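Local coordinates for fibronectin-binding protein BBK32 (Borrelia burgdorferi, PDB 6N1L) that is named for binding fibronectin and carries a C1r-binding domain that probably inhibits the classical pathway of complement, at residues 98-112 against 132-146. Residues are numbered along the deposited sequence; the frame is centred on the assembly and turned at random.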
ATOM      1  N   ALA A  98      -6.681  11.567 -14.809  1.00 40.90           N
ATOM      2  CA  ALA A  98      -6.228  11.226 -13.461  1.00 36.83           C
ATOM      3  C   ALA A  98      -7.362  10.628 -12.638  1.00 39.42           C
ATOM      4  O   ALA A  98      -7.170   9.629 -11.935  1.00 35.33           O
ATOM      5  CB  ALA A  98      -5.659  12.460 -12.771  1.00 39.46           C
ATOM      6  N   LYS A  99      -8.551  11.226 -12.700  1.00 33.82           N
ATOM      7  CA  LYS A  99      -9.685  10.657 -11.973  1.00 36.33           C
ATOM      8  C   LYS A  99      -9.966   9.224 -12.420  1.00 36.24           C
ATOM      9  O   LYS A  99     -10.269   8.349 -11.595  1.00 31.50           O
ATOM     10  CB  LYS A  99     -10.919  11.545 -12.159  1.00 33.42           C
ATOM     11  CG  LYS A  99     -12.151  11.118 -11.372  1.00 36.09           C
ATOM     12  CD  LYS A  99     -13.050  10.206 -12.189  1.00 38.51           C
ATOM     13  CE  LYS A  99     -14.439  10.117 -11.584  1.00 42.85           C
ATOM     14  NZ  LYS A  99     -15.340   9.295 -12.441  1.00 42.26           N
ATOM     15  N   ARG A 100      -9.884   8.956 -13.725  1.00 30.54           N
ATOM     16  CA  ARG A 100     -10.154   7.605 -14.194  1.00 30.78           C
ATOM     17  C   ARG A 100      -9.121   6.613 -13.665  1.00 35.81           C
ATOM     18  O   ARG A 100      -9.467   5.486 -13.294  1.00 32.89           O
ATOM     19  CB  ARG A 100     -10.206   7.591 -15.722  1.00 36.96           C
ATOM     20  CG  ARG A 100     -11.429   8.324 -16.260  1.00 37.63           C
ATOM     21  CD  ARG A 100     -11.577   8.130 -17.778  1.00 40.61           C
ATOM     22  NE  ARG A 100     -10.550   8.864 -18.517  1.00 44.68           N
ATOM     23  CZ  ARG A 100     -10.673  10.125 -18.917  1.00 45.51           C
ATOM     24  NH1 ARG A 100     -11.782  10.807 -18.654  1.00 46.06           N
ATOM     25  NH2 ARG A 100      -9.684  10.709 -19.582  1.00 49.82           N
ATOM     26  N   LYS A 101      -7.851   7.014 -13.616  1.00 34.95           N
ATOM     27  CA  LYS A 101      -6.832   6.113 -13.081  1.00 34.99           C
ATOM     28  C   LYS A 101      -7.068   5.837 -11.600  1.00 31.66           C
ATOM     29  O   LYS A 101      -6.913   4.705 -11.141  1.00 31.80           O
ATOM     30  CB  LYS A 101      -5.442   6.705 -13.293  1.00 37.79           C
ATOM     31  CG  LYS A 101      -5.022   6.812 -14.757  1.00 44.39           C
ATOM     32  CD  LYS A 101      -3.651   7.473 -14.896  1.00 50.17           C
ATOM     33  CE  LYS A 101      -2.545   6.634 -14.263  1.00 52.22           C
ATOM     34  NZ  LYS A 101      -2.534   5.225 -14.770  1.00 59.02           N
ATOM     35  N   LEU A 102      -7.454   6.868 -10.847  1.00 30.81           N
ATOM     36  CA  LEU A 102      -7.694   6.701  -9.419  1.00 30.03           C
ATOM     37  C   LEU A 102      -8.863   5.759  -9.151  1.00 31.15           C
ATOM     38  O   LEU A 102      -8.815   4.954  -8.218  1.00 29.81           O
ATOM     39  CB  LEU A 102      -7.936   8.075  -8.782  1.00 28.00           C
ATOM     40  CG  LEU A 102      -6.735   9.012  -8.708  1.00 31.03           C
ATOM     41  CD1 LEU A 102      -7.176  10.397  -8.315  1.00 33.03           C
ATOM     42  CD2 LEU A 102      -5.717   8.511  -7.683  1.00 34.32           C
ATOM     43  N   GLU A 103      -9.928   5.841  -9.948  1.00 30.51           N
ATOM     44  CA  GLU A 103     -11.030   4.901  -9.768  1.00 34.32           C
ATOM     45  C   GLU A 103     -10.591   3.471 -10.056  1.00 35.11           C
ATOM     46  O   GLU A 103     -11.008   2.535  -9.362  1.00 34.49           O
ATOM     47  CB  GLU A 103     -12.209   5.296 -10.652  1.00 37.89           C
ATOM     48  CG  GLU A 103     -12.878   6.551 -10.167  1.00 41.67           C
ATOM     49  CD  GLU A 103     -14.295   6.715 -10.693  1.00 51.54           C
ATOM     50  OE1 GLU A 103     -14.453   6.725 -11.933  1.00 44.23           O
ATOM     51  OE2 GLU A 103     -15.234   6.836  -9.860  1.00 48.97           O
ATOM     52  N   ASN A 104      -9.744   3.282 -11.069  1.00 33.43           N
ATOM     53  CA  ASN A 104      -9.215   1.951 -11.339  1.00 32.05           C
ATOM     54  C   ASN A 104      -8.407   1.448 -10.154  1.00 32.70           C
ATOM     55  O   ASN A 104      -8.503   0.274  -9.772  1.00 34.91           O
ATOM     56  CB  ASN A 104      -8.338   1.970 -12.587  1.00 37.19           C
ATOM     57  CG  ASN A 104      -9.139   2.123 -13.864  1.00 41.35           C
ATOM     58  OD1 ASN A 104     -10.289   1.697 -13.941  1.00 43.03           O
ATOM     59  ND2 ASN A 104      -8.529   2.732 -14.873  1.00 45.43           N
ATOM     60  N   ILE A 105      -7.624   2.337  -9.545  1.00 31.74           N
ATOM     61  CA  ILE A 105      -6.788   1.947  -8.413  1.00 30.61           C
ATOM     62  C   ILE A 105      -7.640   1.633  -7.190  1.00 31.92           C
ATOM     63  O   ILE A 105      -7.360   0.680  -6.453  1.00 29.70           O
ATOM     64  CB  ILE A 105      -5.767   3.058  -8.133  1.00 30.69           C
ATOM     65  CG1 ILE A 105      -4.667   3.026  -9.198  1.00 33.65           C
ATOM     66  CG2 ILE A 105      -5.219   2.987  -6.693  1.00 31.16           C
ATOM     67  CD1 ILE A 105      -3.895   4.304  -9.300  1.00 35.13           C
ATOM     68  N   GLU A 106      -8.686   2.427  -6.950  1.00 29.67           N
ATOM     69  CA  GLU A 106      -9.618   2.118  -5.869  1.00 31.66           C
ATOM     70  C   GLU A 106     -10.151   0.699  -5.991  1.00 31.42           C
ATOM     71  O   GLU A 106     -10.151  -0.056  -5.014  1.00 36.21           O
ATOM     72  CB  GLU A 106     -10.777   3.120  -5.853  1.00 34.60           C
ATOM     73  CG  GLU A 106     -11.736   2.899  -4.684  1.00 38.94           C
ATOM     74  CD  GLU A 106     -13.036   3.687  -4.810  1.00 47.17           C
ATOM     75  OE1 GLU A 106     -13.249   4.345  -5.856  1.00 50.30           O
ATOM     76  OE2 GLU A 106     -13.844   3.639  -3.856  1.00 51.20           O
ATOM     77  N   ALA A 107     -10.601   0.311  -7.190  1.00 30.74           N
ATOM     78  CA  ALA A 107     -11.145  -1.033  -7.372  1.00 34.05           C
ATOM     79  C   ALA A 107     -10.085  -2.103  -7.113  1.00 36.47           C
ATOM     80  O   ALA A 107     -10.368  -3.134  -6.486  1.00 36.45           O
ATOM     81  CB  ALA A 107     -11.731  -1.169  -8.779  1.00 38.62           C
ATOM     82  N   GLU A 108      -8.851  -1.866  -7.569  1.00 34.04           N
ATOM     83  CA  GLU A 108      -7.772  -2.823  -7.323  1.00 34.70           C
ATOM     84  C   GLU A 108      -7.493  -2.975  -5.833  1.00 34.63           C
ATOM     85  O   GLU A 108      -7.258  -4.091  -5.351  1.00 34.03           O
ATOM     86  CB  GLU A 108      -6.499  -2.393  -8.065  1.00 36.20           C
ATOM     87  CG  GLU A 108      -5.227  -3.240  -7.761  1.00 39.22           C
ATOM     88  CD  GLU A 108      -5.240  -4.643  -8.364  1.00 53.56           C
ATOM     89  OE1 GLU A 108      -6.121  -4.918  -9.207  1.00 52.13           O
ATOM     90  OE2 GLU A 108      -4.358  -5.469  -8.002  1.00 45.20           O
ATOM     91  N   ILE A 109      -7.516  -1.867  -5.081  1.00 29.92           N
ATOM     92  CA  ILE A 109      -7.266  -1.951  -3.637  1.00 29.45           C
ATOM     93  C   ILE A 109      -8.305  -2.845  -2.975  1.00 33.04           C
ATOM     94  O   ILE A 109      -7.984  -3.658  -2.094  1.00 33.77           O
ATOM     95  CB  ILE A 109      -7.242  -0.542  -3.003  1.00 29.22           C
ATOM     96  CG1 ILE A 109      -6.049   0.243  -3.522  1.00 28.49           C
ATOM     97  CG2 ILE A 109      -7.131  -0.624  -1.475  1.00 31.90           C
ATOM     98  CD1 ILE A 109      -6.031   1.682  -3.102  1.00 30.59           C
ATOM     99  N   LYS A 110      -9.562  -2.738  -3.414  1.00 34.00           N
ATOM    100  CA  LYS A 110     -10.598  -3.585  -2.841  1.00 34.21           C
ATOM    101  C   LYS A 110     -10.332  -5.052  -3.144  1.00 34.48           C
ATOM    102  O   LYS A 110     -10.553  -5.918  -2.288  1.00 40.15           O
ATOM    103  CB  LYS A 110     -11.970  -3.150  -3.350  1.00 36.01           C
ATOM    104  CG  LYS A 110     -12.437  -1.838  -2.715  1.00 40.35           C
ATOM    105  CD  LYS A 110     -13.789  -1.406  -3.267  1.00 41.75           C
ATOM    106  CE  LYS A 110     -14.075   0.040  -2.898  1.00 50.51           C
ATOM    107  NZ  LYS A 110     -14.967   0.696  -3.899  1.00 55.44           N
ATOM    108  N   THR A 111      -9.822  -5.346  -4.342  1.00 34.49           N
ATOM    109  CA  THR A 111      -9.480  -6.723  -4.697  1.00 34.95           C
ATOM    110  C   THR A 111      -8.350  -7.256  -3.823  1.00 35.55           C
ATOM    111  O   THR A 111      -8.375  -8.417  -3.394  1.00 38.84           O
ATOM    112  CB  THR A 111      -9.094  -6.800  -6.173  1.00 35.61           C
ATOM    113  OG1 THR A 111     -10.217  -6.423  -6.975  1.00 41.11           O
ATOM    114  CG2 THR A 111      -8.681  -8.215  -6.555  1.00 37.11           C
ATOM    115  N   LEU A 112      -7.354  -6.416  -3.542  1.00 34.83           N
ATOM    116  CA  LEU A 112      -6.252  -6.829  -2.673  1.00 33.09           C
ATOM    117  C   LEU A 112      -6.718  -7.062  -1.243  1.00 38.49           C
ATOM    118  O   LEU A 112      -6.245  -7.988  -0.575  1.00 35.83           O
ATOM    119  CB  LEU A 112      -5.144  -5.773  -2.710  1.00 30.70           C
ATOM    120  CG  LEU A 112      -4.516  -5.505  -4.081  1.00 33.82           C
ATOM    121  CD1 LEU A 112      -3.400  -4.461  -3.946  1.00 31.28           C
ATOM    122  CD2 LEU A 112      -3.975  -6.793  -4.693  1.00 37.33           C
ATOM    123  N   SER A 132       1.379  -6.122  -6.770  1.00 28.06           N
ATOM    124  CA  SER A 132       0.302  -5.191  -7.095  1.00 31.45           C
ATOM    125  C   SER A 132       0.524  -3.819  -6.473  1.00 27.07           C
ATOM    126  O   SER A 132       0.306  -2.791  -7.128  1.00 28.72           O
ATOM    127  CB  SER A 132      -1.045  -5.763  -6.648  1.00 35.73           C
ATOM    128  OG  SER A 132      -1.362  -6.935  -7.397  1.00 39.37           O
ATOM    129  N   ILE A 133       0.967  -3.769  -5.207  1.00 29.46           N
ATOM    130  CA  ILE A 133       1.116  -2.449  -4.611  1.00 26.02           C
ATOM    131  C   ILE A 133       2.327  -1.723  -5.174  1.00 22.48           C
ATOM    132  O   ILE A 133       2.329  -0.490  -5.249  1.00 25.37           O
ATOM    133  CB  ILE A 133       1.159  -2.507  -3.065  1.00 26.73           C
ATOM    134  CG1 ILE A 133       2.386  -3.274  -2.571  1.00 27.12           C
ATOM    135  CG2 ILE A 133      -0.143  -3.108  -2.527  1.00 31.59           C
ATOM    136  CD1 ILE A 133       2.645  -3.101  -1.056  1.00 30.57           C
ATOM    137  N   LEU A 134       3.368  -2.445  -5.574  1.00 24.59           N
ATOM    138  CA  LEU A 134       4.514  -1.776  -6.173  1.00 23.43           C
ATOM    139  C   LEU A 134       4.115  -1.138  -7.502  1.00 26.23           C
ATOM    140  O   LEU A 134       4.497  -0.002  -7.790  1.00 27.48           O
ATOM    141  CB  LEU A 134       5.664  -2.761  -6.378  1.00 26.15           C
ATOM    142  CG  LEU A 134       6.482  -3.153  -5.134  1.00 25.13           C
ATOM    143  CD1 LEU A 134       7.493  -4.216  -5.537  1.00 30.48           C
ATOM    144  CD2 LEU A 134       7.167  -1.919  -4.587  1.00 30.12           C
ATOM    145  N   LEU A 135       3.312  -1.852  -8.298  1.00 27.07           N
ATOM    146  CA  LEU A 135       2.828  -1.275  -9.549  1.00 30.12           C
ATOM    147  C   LEU A 135       1.879  -0.105  -9.291  1.00 31.98           C
ATOM    148  O   LEU A 135       1.914   0.910 -10.004  1.00 30.77           O
ATOM    149  CB  LEU A 135       2.148  -2.366 -10.379  1.00 27.14           C
ATOM    150  CG  LEU A 135       3.137  -3.383 -10.952  1.00 31.79           C
ATOM    151  CD1 LEU A 135       2.462  -4.634 -11.480  1.00 35.96           C
ATOM    152  CD2 LEU A 135       3.987  -2.709 -12.032  1.00 32.11           C
ATOM    153  N   MET A 136       1.011  -0.253  -8.293  1.00 28.83           N
ATOM    154  CA  MET A 136       0.080   0.797  -7.907  1.00 29.72           C
ATOM    155  C   MET A 136       0.806   2.076  -7.496  1.00 30.61           C
ATOM    156  O   MET A 136       0.396   3.181  -7.869  1.00 32.51           O
ATOM    157  CB  MET A 136      -0.801   0.276  -6.774  1.00 29.93           C
ATOM    158  CG  MET A 136      -1.865   1.241  -6.300  1.00 31.73           C
ATOM    159  SD  MET A 136      -2.835   0.480  -4.982  1.00 33.01           S
ATOM    160  CE  MET A 136      -3.634  -0.845  -5.882  1.00 36.35           C
ATOM    161  N   ARG A 137       1.890   1.954  -6.718  1.00 27.05           N
ATOM    162  CA  ARG A 137       2.650   3.146  -6.350  1.00 27.34           C
ATOM    163  C   ARG A 137       3.175   3.864  -7.587  1.00 31.49           C
ATOM    164  O   ARG A 137       3.155   5.097  -7.651  1.00 35.55           O
ATOM    165  CB  ARG A 137       3.808   2.763  -5.426  1.00 30.22           C
ATOM    166  CG  ARG A 137       4.585   3.950  -4.890  1.00 33.09           C
ATOM    167  CD  ARG A 137       5.631   3.489  -3.851  1.00 30.89           C
ATOM    168  NE  ARG A 137       6.608   2.589  -4.455  1.00 33.92           N
ATOM    169  CZ  ARG A 137       7.651   2.061  -3.812  1.00 38.26           C
ATOM    170  NH1 ARG A 137       7.864   2.334  -2.531  1.00 32.47           N
ATOM    171  NH2 ARG A 137       8.488   1.263  -4.454  1.00 36.49           N
ATOM    172  N   ASP A 138       3.651   3.104  -8.576  1.00 32.67           N
ATOM    173  CA  ASP A 138       4.110   3.710  -9.824  1.00 36.79           C
ATOM    174  C   ASP A 138       2.966   4.413 -10.544  1.00 37.78           C
ATOM    175  O   ASP A 138       3.126   5.542 -11.026  1.00 37.11           O
ATOM    176  CB  ASP A 138       4.735   2.644 -10.725  1.00 32.45           C
ATOM    177  CG  ASP A 138       6.115   2.200 -10.240  1.00 39.87           C
ATOM    178  OD1 ASP A 138       6.680   2.859  -9.341  1.00 41.27           O
ATOM    179  OD2 ASP A 138       6.622   1.190 -10.770  1.00 44.75           O
ATOM    180  N   SER A 139       1.794   3.775 -10.600  1.00 36.79           N
ATOM    181  CA  SER A 139       0.640   4.410 -11.240  1.00 39.50           C
ATOM    182  C   SER A 139       0.231   5.681 -10.509  1.00 40.83           C
ATOM    183  O   SER A 139      -0.128   6.683 -11.141  1.00 35.83           O
ATOM    184  CB  SER A 139      -0.545   3.441 -11.311  1.00 37.30           C
ATOM    185  OG  SER A 139      -0.236   2.263 -12.033  1.00 45.11           O
ATOM    186  N   LEU A 140       0.267   5.664  -9.173  1.00 32.71           N
ATOM    187  CA  LEU A 140      -0.029   6.875  -8.417  1.00 33.26           C
ATOM    188  C   LEU A 140       0.983   7.978  -8.698  1.00 39.58           C
ATOM    189  O   LEU A 140       0.626   9.161  -8.691  1.00 41.00           O
ATOM    190  CB  LEU A 140      -0.069   6.568  -6.916  1.00 30.68           C
ATOM    191  CG  LEU A 140      -1.228   5.669  -6.470  1.00 31.82           C
ATOM    192  CD1 LEU A 140      -1.045   5.260  -5.007  1.00 29.83           C
ATOM    193  CD2 LEU A 140      -2.579   6.368  -6.664  1.00 33.00           C
ATOM    194  N   LYS A 141       2.244   7.613  -8.939  1.00 38.36           N
ATOM    195  CA  LYS A 141       3.244   8.608  -9.311  1.00 41.35           C
ATOM    196  C   LYS A 141       2.914   9.233 -10.664  1.00 43.97           C
ATOM    197  O   LYS A 141       3.119  10.437 -10.863  1.00 46.10           O
ATOM    198  CB  LYS A 141       4.636   7.970  -9.330  1.00 43.94           C
ATOM    199  CG  LYS A 141       5.232   7.765  -7.940  1.00 47.33           C
ATOM    200  CD  LYS A 141       6.428   6.814  -7.980  1.00 49.31           C
ATOM    201  CE  LYS A 141       6.902   6.452  -6.585  1.00 51.31           C
ATOM    202  NZ  LYS A 141       7.568   7.596  -5.899  1.00 55.83           N
ATOM    203  N   GLU A 142       2.411   8.427 -11.602  1.00 42.54           N
ATOM    204  CA  GLU A 142       1.922   8.967 -12.870  1.00 46.92           C
ATOM    205  C   GLU A 142       0.787   9.958 -12.648  1.00 48.81           C
ATOM    206  O   GLU A 142       0.748  11.024 -13.279  1.00 50.12           O
ATOM    207  CB  GLU A 142       1.461   7.833 -13.775  1.00 44.59           C
ATOM    208  CG  GLU A 142       2.575   7.239 -14.609  1.00 51.60           C
ATOM    209  CD  GLU A 142       2.438   5.743 -14.811  1.00 57.99           C
ATOM    210  OE1 GLU A 142       1.314   5.264 -15.096  1.00 58.88           O
ATOM    211  OE2 GLU A 142       3.468   5.040 -14.687  1.00 62.13           O
ATOM    212  N   VAL A 143      -0.157   9.615 -11.765  1.00 44.18           N
ATOM    213  CA  VAL A 143      -1.273  10.509 -11.464  1.00 45.12           C
ATOM    214  C   VAL A 143      -0.757  11.865 -11.016  1.00 52.01           C
ATOM    215  O   VAL A 143      -1.241  12.914 -11.463  1.00 50.85           O
ATOM    216  CB  VAL A 143      -2.192   9.876 -10.400  1.00 37.47           C
ATOM    217  CG1 VAL A 143      -3.039  10.945  -9.719  1.00 38.96           C
ATOM    218  CG2 VAL A 143      -3.058   8.787 -11.016  1.00 38.22           C
ATOM    219  N   GLN A 144       0.244  11.865 -10.132  1.00 47.02           N
ATOM    220  CA  GLN A 144       0.804  13.118  -9.646  1.00 52.41           C
ATOM    221  C   GLN A 144       1.362  13.962 -10.782  1.00 57.26           C
ATOM    222  O   GLN A 144       1.231  15.190 -10.760  1.00 62.35           O
ATOM    223  CB  GLN A 144       1.886  12.838  -8.604  1.00 49.97           C
ATOM    224  CG  GLN A 144       1.351  12.287  -7.288  1.00 50.51           C
ATOM    225  CD  GLN A 144       0.576  13.322  -6.474  1.00 51.22           C
ATOM    226  OE1 GLN A 144      -0.322  14.002  -6.986  1.00 57.83           O
ATOM    227  NE2 GLN A 144       0.920  13.443  -5.201  1.00 52.90           N
ATOM    228  N   GLY A 145       1.966  13.329 -11.786  1.00 54.46           N
ATOM    229  CA  GLY A 145       2.483  14.091 -12.911  1.00 59.85           C
ATOM    230  C   GLY A 145       1.392  14.630 -13.809  1.00 59.49           C
ATOM    231  O   GLY A 145       1.513  15.729 -14.364  1.00 61.61           O
ATOM    232  N   ILE A 146       0.307  13.865 -13.975  1.00 56.47           N
ATOM    233  CA  ILE A 146      -0.776  14.235 -14.877  1.00 56.63           C
ATOM    234  C   ILE A 146      -1.468  15.518 -14.430  1.00 58.95           C
ATOM    235  O   ILE A 146      -1.990  16.271 -15.262  1.00 65.10           O
ATOM    236  CB  ILE A 146      -1.762  13.053 -15.000  1.00 52.96           C
ATOM    237  CG1 ILE A 146      -1.141  11.945 -15.851  1.00 54.86           C
ATOM    238  CG2 ILE A 146      -3.098  13.492 -15.585  1.00 57.21           C
ATOM    239  CD1 ILE A 146      -2.019  10.725 -16.020  1.00 51.20           C
TER
HETATM  240  O   HOH W   1      -0.343   2.988 -14.990  1.00 51.89           O
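Met136 drives its thioether as a knob into the hole formed by Ile105, Glu108, Ile109 and Leu112. Its CG lies anti to the backbone N (chi1 -178°), which carries the extended chain across to helix 93-117. The bend at chi3 (-66°) then brings Met136 CE to 3.4 Å from Glu108 CG, while Met136 SD sits 3.5 Å from Ile109 CG1. Further along, Ile105 CD1 packs 3.6 Å from Leu140 CD2, and Leu140 CD2 also meets Leu102 CD2, the two leucines crossing nearly at right angles. At the ends, Ala98 touches Ile146 and Leu112 reaches Ile133.

This is antiparallel packing of consecutive helices in an all-helical bundle; the axes of 98-112 and 132-146 come within 9.8 Å at 160°. Ile109 also touches Leu76 and Ile80 of helix 66-87, while Ile133 and Leu140 meet Ile30 and Ile24 of helix 9-44.

Polar pairs line the more open flank. Lys101 is the second knob, set among Ser139, Glu142, Val143 and Ile146; the side chains of Lys101 and Val143 slide past each other in opposite directions. Lys101 NZ and Glu142 OE1 form a long salt bridge at 3.9 Å. One water joins both groups and also bonds Ser139 OG. Nearer the other end, Ser132 OG donates a weak hydrogen bond to Glu108 OE2 (3.4 Å).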